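Local atomic coordinates of Sso-CP2 metallo-carboxypetidase (Sulfolobus solfataricus, PDB entry 4MMO), a protein that is an M20-family metallo-carboxypeptidase that probably uses zinc to hydrolyse peptide bonds, releasing residues from the C-terminal end of its substrates. Residues A[67-72]-A[132-137]; A[161-166]-A[379-384]; A[175-180]-A[394-399]; A[346-351]-A[374-379]. All blocks are in the same frame, centred on the assembly; numbering follows the deposited sequence.

The four contacts step from the zinc-bearing sheet toward the small two-stranded parallel sheet and the five-stranded antiparallel sheet. Interaction 1 pairs strands 65-71 and 128-134; about 10 Å away, centre to centre, interaction 2 carries the next zinc ligand on the loop after strand 159-161. The centre of interaction 3, on edge strand 395-396, lies about 6 Å from that of interaction 2, and interaction 4 is centred about 6 Å from interaction 3; the centres of interactions 1 and 4 are about 19 Å apart. Along the chain interaction 1 closes first, interactions 2 and 3 interleave, and interaction 4 nests inside both. Together they bring chain-distant segments together around and beside the zinc site.

Interaction 1: residues A[67-72]-A[132-137]; sequences LIYNHY and LYEGEE
Tyr69, Asn70 and His71 pair with Leu132, Tyr133 and Glu134 as adjacent parallel strands of the six-stranded mixed sheet, whose axes approach to 4.7 Å. Helix 102-121 connects them as a beta-alpha-beta unit, with short strands 91-93 and 96-98 inserted, and metal-site residues sit at their C-terminal ends. The backbone bonds alternate: Leu132 N to Ile68 O (2.9 Å), Asn70 N to Leu132 O, Glu134 N to Asn70 O, and Tyr72 N to Glu134 O just past strand 65-71.

Among the side chains, Tyr69 OH gives its proton to Glu134 OE2 at 2.6 Å, in the plane of the ring and on the carboxylate lone pair that faces away from OE1; ring and carboxylate planes are turned 62° apart. Ser141 OG also bonds OE2, which is therefore held twice. On the other face of the sheet, a water links Asn70 OD1 to Tyr133 OH, while Asn70 ND2 turns to Asn105 OD1.

Two CH-pi contacts lie over ring faces. Glu137 CB is 3.6 Å from the centroid of the His71 ring, and Glu137 OE1 comes within 3.2 Å of His71 NE2 without bonding to it; Glu137 can itself bind zinc, though not in this chain. Gly135 CA sits over the Tyr72 ring. His71 ND1 bonds Asp73 O, which fixes the ring's rotation and turns NE2 to the zinc ion held with Asp104 and Glu163.

Strand 159-161 bonds the outer side of 65-71 and strand 53-58 that of 128-134; helices 24-39 and 102-121 pack on Tyr133.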
# COMPACT_ATOMS: atom_id res chain seq x y z
N LEU A 67 -28.22 30.74 -10.60
CA LEU A 67 -27.00 30.57 -9.83
C LEU A 67 -26.01 29.73 -10.64
O LEU A 67 -26.33 28.61 -11.03
CB LEU A 67 -27.30 29.89 -8.49
CG LEU A 67 -26.11 29.64 -7.55
CD1 LEU A 67 -25.41 30.93 -7.20
CD2 LEU A 67 -26.58 28.94 -6.28
N ILE A 68 -24.83 30.28 -10.91
CA ILE A 68 -23.82 29.58 -11.69
C ILE A 68 -22.65 29.16 -10.80
O ILE A 68 -22.03 30.00 -10.15
CB ILE A 68 -23.30 30.45 -12.85
CG1 ILE A 68 -24.46 30.78 -13.80
CG2 ILE A 68 -22.17 29.74 -13.60
CD1 ILE A 68 -24.06 31.59 -15.02
N TYR A 69 -22.36 27.86 -10.79
CA TYR A 69 -21.27 27.31 -9.99
C TYR A 69 -20.11 26.86 -10.87
O TYR A 69 -20.30 26.17 -11.87
CB TYR A 69 -21.77 26.12 -9.15
CG TYR A 69 -20.67 25.29 -8.52
CD1 TYR A 69 -20.09 24.24 -9.21
CD2 TYR A 69 -20.22 25.55 -7.23
CE1 TYR A 69 -19.09 23.47 -8.65
CE2 TYR A 69 -19.22 24.78 -6.65
CZ TYR A 69 -18.65 23.75 -7.37
OH TYR A 69 -17.65 22.99 -6.81
N ASN A 70 -18.90 27.26 -10.48
CA ASN A 70 -17.67 26.75 -11.08
C ASN A 70 -16.60 26.68 -10.00
O ASN A 70 -16.80 27.17 -8.90
CB ASN A 70 -17.22 27.64 -12.24
CG ASN A 70 -18.10 27.49 -13.47
OD1 ASN A 70 -18.90 28.37 -13.78
ND2 ASN A 70 -17.93 26.39 -14.19
N HIS A 71 -15.45 26.08 -10.31
CA HIS A 71 -14.35 26.05 -9.35
C HIS A 71 -13.04 26.43 -10.02
O HIS A 71 -12.73 25.96 -11.12
CB HIS A 71 -14.24 24.69 -8.66
CG HIS A 71 -13.94 23.56 -9.59
ND1 HIS A 71 -12.67 23.26 -10.01
CD2 HIS A 71 -14.76 22.65 -10.17
CE1 HIS A 71 -12.71 22.20 -10.81
NE2 HIS A 71 -13.96 21.82 -10.92
N TYR A 72 -12.27 27.29 -9.35
CA TYR A 72 -11.02 27.80 -9.91
C TYR A 72 -9.81 26.95 -9.53
O TYR A 72 -8.73 27.14 -10.07
CB TYR A 72 -10.80 29.26 -9.50
CG TYR A 72 -10.68 29.50 -8.01
CD1 TYR A 72 -9.45 29.42 -7.36
CD2 TYR A 72 -11.79 29.83 -7.25
CE1 TYR A 72 -9.33 29.64 -6.00
CE2 TYR A 72 -11.69 30.06 -5.88
CZ TYR A 72 -10.46 29.96 -5.27
OH TYR A 72 -10.36 30.19 -3.91
N LEU A 132 -20.83 31.81 -8.21
CA LEU A 132 -20.21 31.23 -7.02
C LEU A 132 -19.06 30.32 -7.43
O LEU A 132 -19.27 29.19 -7.87
CB LEU A 132 -21.24 30.44 -6.20
CG LEU A 132 -20.80 30.05 -4.79
CD1 LEU A 132 -20.59 31.28 -3.95
CD2 LEU A 132 -21.81 29.13 -4.13
N TYR A 133 -17.84 30.84 -7.28
CA TYR A 133 -16.64 30.10 -7.63
C TYR A 133 -15.88 29.68 -6.37
O TYR A 133 -15.40 30.53 -5.62
CB TYR A 133 -15.73 30.98 -8.49
CG TYR A 133 -16.38 31.51 -9.74
CD1 TYR A 133 -17.33 30.77 -10.43
CD2 TYR A 133 -16.03 32.76 -10.24
CE1 TYR A 133 -17.92 31.26 -11.58
CE2 TYR A 133 -16.61 33.26 -11.39
CZ TYR A 133 -17.55 32.50 -12.06
OH TYR A 133 -18.14 33.00 -13.20
N GLU A 134 -15.77 28.37 -6.14
CA GLU A 134 -15.03 27.85 -4.99
C GLU A 134 -13.63 27.38 -5.38
O GLU A 134 -13.32 27.25 -6.57
CB GLU A 134 -15.80 26.71 -4.31
CG GLU A 134 -15.79 25.37 -5.06
CD GLU A 134 -15.89 24.17 -4.13
OE1 GLU A 134 -15.29 24.20 -3.04
OE2 GLU A 134 -16.57 23.19 -4.50
N GLY A 135 -12.81 27.10 -4.38
CA GLY A 135 -11.43 26.70 -4.60
C GLY A 135 -11.08 25.36 -3.97
O GLY A 135 -9.90 25.06 -3.81
N GLU A 136 -12.08 24.55 -3.64
CA GLU A 136 -11.87 23.27 -2.96
C GLU A 136 -12.58 22.10 -3.62
O GLU A 136 -12.71 21.03 -3.02
CB GLU A 136 -12.34 23.37 -1.51
CG GLU A 136 -11.62 24.40 -0.67
CD GLU A 136 -12.16 24.49 0.74
OE1 GLU A 136 -13.35 24.18 0.95
OE2 GLU A 136 -11.39 24.88 1.65
N GLU A 137 -13.05 22.28 -4.85
CA GLU A 137 -13.81 21.23 -5.52
C GLU A 137 -12.98 19.96 -5.68
O GLU A 137 -13.50 18.85 -5.54
CB GLU A 137 -14.30 21.71 -6.89
CG GLU A 137 -15.41 20.83 -7.48
CD GLU A 137 -14.90 19.59 -8.18
OE1 GLU A 137 -13.75 19.59 -8.67
OE2 GLU A 137 -15.66 18.60 -8.24
O HOH W 1 -18.58 31.10 -14.81

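Interaction 2: residues A[161-166]-A[379-384]; sequences IMEGAG and GTQPMG. With SO4 (sulfate ion), chain D.
Met162 and Met383 bring their CA atoms to 6.8 Å without strand pairing: a loop leaving strand 159-161 meets the segment that leads into helix 383-389. This is the metal-bearing loop of the M20 zinc-peptidase catalytic domain: Glu163 binds the zinc ion together with His71 and Asp104.

Gln381 makes the polar link. With CG opposite its backbone N (chi1 -167°) and the rest of the chain extended, it delivers OE1 to Glu163 N at 2.8 Å, in the carbonyl plane. The same oxygen touches Glu163 CG at 3.1 Å, and carboxylate and amide planes stand nearly perpendicular, 84° apart. Gln381 thereby grips the backbone of a zinc ligand from the second shell. Met162 sets CG beside its backbone N (chi1 -62°), where it meets Met383 CG at 3.9 Å; the bends at chi2 and chi3 then curl CE back to 3.6 Å from Met383 N.

At the far end of 379-384 a sulfate, probably from the crystallisation liquor, is also bonded by Arg311 and by His197 of the second subunit, consistent with an anion pocket at the subunit interface. Thr380 N donates to sulfate O4, though at a length too short to be trusted.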
# COMPACT_ATOMS: atom_id res chain seq x y z
N ILE A 161 -26.82 25.98 -12.38
CA ILE A 161 -26.01 25.15 -13.26
C ILE A 161 -24.67 24.85 -12.58
O ILE A 161 -24.01 25.74 -12.05
CB ILE A 161 -25.83 25.76 -14.67
CG1 ILE A 161 -25.10 27.11 -14.61
CG2 ILE A 161 -27.20 25.92 -15.35
CD1 ILE A 161 -24.63 27.59 -15.97
N MET A 162 -24.29 23.58 -12.59
CA MET A 162 -23.07 23.14 -11.92
C MET A 162 -21.87 23.40 -12.83
O MET A 162 -21.97 24.17 -13.78
CB MET A 162 -23.19 21.67 -11.54
CG MET A 162 -24.31 21.38 -10.55
SD MET A 162 -24.22 22.38 -9.05
CE MET A 162 -22.65 21.83 -8.38
N GLU A 163 -20.73 22.78 -12.52
CA GLU A 163 -19.47 23.15 -13.16
C GLU A 163 -19.50 22.94 -14.67
O GLU A 163 -18.79 23.62 -15.42
CB GLU A 163 -18.27 22.42 -12.51
CG GLU A 163 -17.95 21.02 -13.03
CD GLU A 163 -16.61 20.49 -12.51
OE1 GLU A 163 -15.68 20.27 -13.32
OE2 GLU A 163 -16.45 20.29 -11.29
N GLY A 164 -20.35 22.02 -15.12
CA GLY A 164 -20.53 21.77 -16.54
C GLY A 164 -20.07 20.39 -16.97
O GLY A 164 -19.65 19.58 -16.15
N ALA A 165 -20.14 20.14 -18.28
CA ALA A 165 -19.82 18.83 -18.82
C ALA A 165 -19.29 18.98 -20.24
O ALA A 165 -19.83 19.75 -21.03
CB ALA A 165 -21.05 17.93 -18.81
N GLY A 166 -18.24 18.23 -20.56
CA GLY A 166 -17.61 18.32 -21.86
C GLY A 166 -18.29 17.47 -22.91
O GLY A 166 -19.34 16.86 -22.66
N GLY A 379 -19.31 10.12 -11.37
CA GLY A 379 -18.51 10.80 -10.36
C GLY A 379 -19.34 11.69 -9.45
O GLY A 379 -20.57 11.61 -9.42
N THR A 380 -18.64 12.54 -8.70
CA THR A 380 -19.25 13.32 -7.63
C THR A 380 -18.96 14.81 -7.79
O THR A 380 -17.94 15.20 -8.37
CB THR A 380 -18.73 12.85 -6.26
OG1 THR A 380 -19.12 11.49 -6.05
CG2 THR A 380 -19.29 13.71 -5.12
N GLN A 381 -19.87 15.62 -7.28
CA GLN A 381 -19.79 17.07 -7.37
C GLN A 381 -20.73 17.60 -6.28
O GLN A 381 -21.65 16.89 -5.88
CB GLN A 381 -20.24 17.51 -8.77
CG GLN A 381 -19.94 18.95 -9.15
CD GLN A 381 -20.32 19.31 -10.58
OE1 GLN A 381 -20.21 20.48 -10.97
NE2 GLN A 381 -20.75 18.33 -11.38
N PRO A 382 -20.49 18.81 -5.76
CA PRO A 382 -21.33 19.26 -4.63
C PRO A 382 -22.73 19.75 -5.04
O PRO A 382 -23.28 20.66 -4.41
CB PRO A 382 -20.50 20.38 -4.00
CG PRO A 382 -19.67 20.90 -5.11
CD PRO A 382 -19.34 19.72 -5.97
N MET A 383 -23.31 19.12 -6.06
CA MET A 383 -24.67 19.43 -6.49
C MET A 383 -25.66 19.27 -5.35
O MET A 383 -26.62 20.03 -5.23
CB MET A 383 -25.05 18.50 -7.64
CG MET A 383 -26.31 18.88 -8.40
SD MET A 383 -26.41 17.95 -9.94
CE MET A 383 -28.03 18.42 -10.53
N GLY A 384 -25.40 18.29 -4.49
CA GLY A 384 -26.26 18.00 -3.35
C GLY A 384 -26.50 19.19 -2.44
O GLY A 384 -27.59 19.36 -1.92
S SO4 D . -15.06 13.04 -8.83
O1 SO4 D . -13.80 12.52 -8.30
O2 SO4 D . -15.15 14.49 -8.57
O3 SO4 D . -15.07 12.66 -10.25
O4 SO4 D . -16.19 12.40 -8.18

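Interaction 3: residues A[175-180]-A[394-399]; sequences IVLGVK and DAVSAI
Val176 and Ser397 form a single antiparallel bridge, a hydrogen-bonded pair: Ser397 N gives to Val176 O at 2.8 Å, and Val176 N returns a bond to Ser397 O at 3.0 Å.

The tight packing lies beside this bridge, where Ile175 works with two branches. Its CG2 meets Val396 CG2 at 3.6 Å, methyl against methyl. The other branch folds back at chi2 (-64°), which carries CD1 to within 3.6 Å of Ala398 CB. Helix 354-367 closes over this cluster through Met359, which touches Ile175 and Ala398.

Toward Leu177 the fit slackens. Its CD2 approaches Val396 CG2 no closer than 4.1 Å, and from Gly178 onward the chain diverges from 394-399, Val179 leaning on Met383 and Lys180 reaching the second subunit at Pro202. Ser397 OG bonds Gly164 N weakly, beside the zinc ligand Glu163.

The bridge joins edge strand 395-396 of the six-stranded mixed sheet to the small parallel sheet of 174-176 and 372-374, a seam within the alpha/beta catalytic domain of an M20 peptidase.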
# COMPACT_ATOMS: atom_id res chain seq x y z
N ILE A 175 -25.49 16.49 -21.18
CA ILE A 175 -26.37 17.11 -20.19
C ILE A 175 -26.49 16.12 -19.04
O ILE A 175 -26.91 14.97 -19.24
CB ILE A 175 -27.78 17.39 -20.76
CG1 ILE A 175 -27.70 18.14 -22.09
CG2 ILE A 175 -28.62 18.16 -19.75
CD1 ILE A 175 -27.10 19.51 -22.01
N VAL A 176 -26.13 16.56 -17.84
CA VAL A 176 -26.06 15.67 -16.69
C VAL A 176 -26.98 16.16 -15.58
O VAL A 176 -26.83 17.28 -15.08
CB VAL A 176 -24.62 15.55 -16.20
CG1 VAL A 176 -24.51 14.48 -15.11
CG2 VAL A 176 -23.69 15.21 -17.37
N LEU A 177 -27.92 15.31 -15.18
CA LEU A 177 -29.00 15.70 -14.28
C LEU A 177 -28.77 15.27 -12.84
O LEU A 177 -29.72 15.15 -12.07
CB LEU A 177 -30.32 15.10 -14.77
CG LEU A 177 -30.64 15.32 -16.25
CD1 LEU A 177 -32.02 14.75 -16.57
CD2 LEU A 177 -30.57 16.79 -16.61
N GLY A 178 -27.51 15.03 -12.46
CA GLY A 178 -27.23 14.62 -11.10
C GLY A 178 -25.82 14.12 -10.86
O GLY A 178 -24.96 14.20 -11.74
N VAL A 179 -25.59 13.61 -9.66
CA VAL A 179 -24.30 13.05 -9.29
C VAL A 179 -24.48 11.94 -8.27
O VAL A 179 -25.47 11.89 -7.55
CB VAL A 179 -23.39 14.12 -8.64
CG1 VAL A 179 -23.08 15.23 -9.61
CG2 VAL A 179 -24.04 14.69 -7.38
N LYS A 180 -23.50 11.03 -8.22
CA LYS A 180 -23.45 10.07 -7.14
C LYS A 180 -22.90 10.76 -5.90
O LYS A 180 -22.16 11.73 -6.00
CB LYS A 180 -22.57 8.88 -7.52
CG LYS A 180 -23.20 7.95 -8.55
CD LYS A 180 -22.45 6.64 -8.63
CE LYS A 180 -22.92 5.78 -9.78
NZ LYS A 180 -22.17 4.49 -9.83
N ASP A 394 -34.27 22.74 -9.52
CA ASP A 394 -33.94 22.83 -10.93
C ASP A 394 -32.44 23.01 -11.10
O ASP A 394 -31.94 24.13 -11.14
CB ASP A 394 -34.70 23.98 -11.59
CG ASP A 394 -36.22 23.79 -11.55
OD1 ASP A 394 -36.66 22.64 -11.41
OD2 ASP A 394 -36.96 24.79 -11.65
N ALA A 395 -31.74 21.88 -11.18
CA ALA A 395 -30.29 21.88 -11.31
C ALA A 395 -29.86 21.00 -12.47
O ALA A 395 -30.47 19.97 -12.75
CB ALA A 395 -29.65 21.40 -10.01
N VAL A 396 -28.78 21.41 -13.14
CA VAL A 396 -28.22 20.66 -14.25
C VAL A 396 -26.72 20.91 -14.33
O VAL A 396 -26.23 21.93 -13.85
CB VAL A 396 -28.88 21.07 -15.59
CG1 VAL A 396 -28.65 22.55 -15.87
CG2 VAL A 396 -28.38 20.22 -16.75
N SER A 397 -25.99 19.97 -14.93
CA SER A 397 -24.58 20.17 -15.23
C SER A 397 -24.38 20.06 -16.73
O SER A 397 -24.45 18.97 -17.30
CB SER A 397 -23.71 19.16 -14.50
OG SER A 397 -22.34 19.49 -14.66
N ALA A 398 -24.14 21.20 -17.37
CA ALA A 398 -23.98 21.25 -18.81
C ALA A 398 -23.22 22.51 -19.20
O ALA A 398 -23.12 23.44 -18.40
CB ALA A 398 -25.32 21.25 -19.46
N ILE A 399 -22.76 22.53 -20.45
CA ILE A 399 -21.80 23.50 -20.98
C ILE A 399 -20.40 23.05 -20.60
O ILE A 399 -20.12 22.81 -19.43
CB ILE A 399 -22.03 24.95 -20.51
CG1 ILE A 399 -23.48 25.38 -20.79
CG2 ILE A 399 -21.06 25.89 -21.21
CD1 ILE A 399 -23.87 26.70 -20.15

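Interaction 4: residues A[346-351]-A[374-379]; sequences PVRTSV and IPNSAG
Arg348 takes hold of Asn376 side-on, with two nitrogens on one oxygen. Its NE donates to Asn376 OD1 at 2.8 Å and its NH2 to the same atom at 3.0 Å. The oxygen lies almost in the guanidinium plane. Seen from the amide, both donors come from the same face, NE standing 42° out of the carbonyl plane, so neither bond follows a lone pair; the two flat groups are inclined 38° to each other. The aliphatic part of the arginine runs past Pro375, with CG 3.5 Å from Pro375 O.

What sets the groups in place lies further out. Asn376 places CG between its backbone N and carbonyl carbon (chi1 62°), which points the amide at the arginine, and ND2 then gives one bond to Ser377 O at 2.9 Å and another to Leu277 O. Arg348 NH2 also reaches Leu277 O weakly, and NH1 has a long, weak ion pair with Glu241 of helix 239-247. A water lies between Thr349 O and Pro375 O. The contact ties strand 337-348 of the antiparallel sheet to the loop between strand 372-374 and helix 383-389, on which Val347 packs.

The amide is committed at both ends: two donors fix OD1 and two acceptors fix ND2, so its flip state is well defined. The arginine charge, its ion pair with Glu241 being weak, is probably offset mainly by neutral oxygens such as Asn376 OD1.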
# COMPACT_ATOMS: atom_id res chain seq x y z
N PRO A 346 -26.00 12.11 -2.96
CA PRO A 346 -26.37 11.84 -4.36
C PRO A 346 -27.53 12.73 -4.78
O PRO A 346 -28.27 13.20 -3.92
CB PRO A 346 -26.81 10.38 -4.32
CG PRO A 346 -27.31 10.18 -2.94
CD PRO A 346 -26.43 11.03 -2.07
N VAL A 347 -27.69 12.95 -6.09
CA VAL A 347 -28.70 13.85 -6.62
C VAL A 347 -29.18 13.38 -7.98
O VAL A 347 -28.38 12.91 -8.79
CB VAL A 347 -28.15 15.28 -6.79
CG1 VAL A 347 -29.18 16.20 -7.45
CG2 VAL A 347 -27.72 15.86 -5.47
N ARG A 348 -30.48 13.53 -8.23
CA ARG A 348 -31.06 13.34 -9.55
C ARG A 348 -32.22 14.31 -9.71
O ARG A 348 -33.12 14.34 -8.88
CB ARG A 348 -31.56 11.91 -9.72
CG ARG A 348 -30.51 10.96 -10.23
CD ARG A 348 -31.04 9.56 -10.33
NE ARG A 348 -29.96 8.60 -10.54
CZ ARG A 348 -29.98 7.34 -10.14
NH1 ARG A 348 -31.03 6.84 -9.50
NH2 ARG A 348 -28.93 6.56 -10.38
N THR A 349 -32.18 15.10 -10.78
CA THR A 349 -33.21 16.11 -11.02
C THR A 349 -33.97 15.81 -12.31
O THR A 349 -33.57 14.95 -13.09
CB THR A 349 -32.62 17.52 -11.09
OG1 THR A 349 -31.78 17.64 -12.24
CG2 THR A 349 -31.81 17.82 -9.83
N SER A 350 -35.05 16.55 -12.52
CA SER A 350 -35.95 16.29 -13.64
C SER A 350 -35.41 16.79 -14.98
O SER A 350 -34.81 17.86 -15.07
CB SER A 350 -37.31 16.93 -13.38
OG SER A 350 -38.07 16.99 -14.57
N VAL A 351 -35.65 16.01 -16.02
CA VAL A 351 -35.32 16.41 -17.38
C VAL A 351 -36.29 17.48 -17.87
O VAL A 351 -36.05 18.14 -18.89
CB VAL A 351 -35.35 15.18 -18.33
CG1 VAL A 351 -36.79 14.69 -18.54
CG2 VAL A 351 -34.68 15.50 -19.66
N ILE A 374 -27.87 12.19 -19.48
CA ILE A 374 -27.80 11.11 -18.49
C ILE A 374 -28.34 11.57 -17.14
O ILE A 374 -28.25 12.75 -16.81
CB ILE A 374 -26.37 10.56 -18.34
CG1 ILE A 374 -25.39 11.70 -18.03
CG2 ILE A 374 -25.96 9.84 -19.61
CD1 ILE A 374 -23.99 11.22 -17.69
N PRO A 375 -28.93 10.65 -16.37
CA PRO A 375 -29.60 11.04 -15.12
C PRO A 375 -28.62 11.49 -14.03
O PRO A 375 -29.01 12.21 -13.11
CB PRO A 375 -30.33 9.77 -14.70
CG PRO A 375 -29.54 8.66 -15.30
CD PRO A 375 -28.99 9.19 -16.59
N ASN A 376 -27.36 11.06 -14.14
CA ASN A 376 -26.32 11.47 -13.21
C ASN A 376 -24.96 11.01 -13.70
O ASN A 376 -24.87 10.08 -14.49
CB ASN A 376 -26.56 10.91 -11.81
CG ASN A 376 -26.56 9.39 -11.78
OD1 ASN A 376 -27.60 8.75 -11.97
ND2 ASN A 376 -25.39 8.81 -11.55
N SER A 377 -23.90 11.67 -13.23
CA SER A 377 -22.54 11.28 -13.57
C SER A 377 -22.11 10.10 -12.71
O SER A 377 -22.70 9.84 -11.66
CB SER A 377 -21.58 12.45 -13.37
OG SER A 377 -21.67 12.96 -12.05
N ALA A 378 -21.09 9.38 -13.16
CA ALA A 378 -20.53 8.29 -12.38
C ALA A 378 -19.75 8.88 -11.20
O ALA A 378 -19.56 8.22 -10.18
CB ALA A 378 -19.62 7.44 -13.24
N GLY A 379 -19.31 10.12 -11.37
CA GLY A 379 -18.51 10.80 -10.36
C GLY A 379 -19.34 11.69 -9.45
O GLY A 379 -20.57 11.61 -9.42
O HOH W 2 -31.65 12.50 -13.11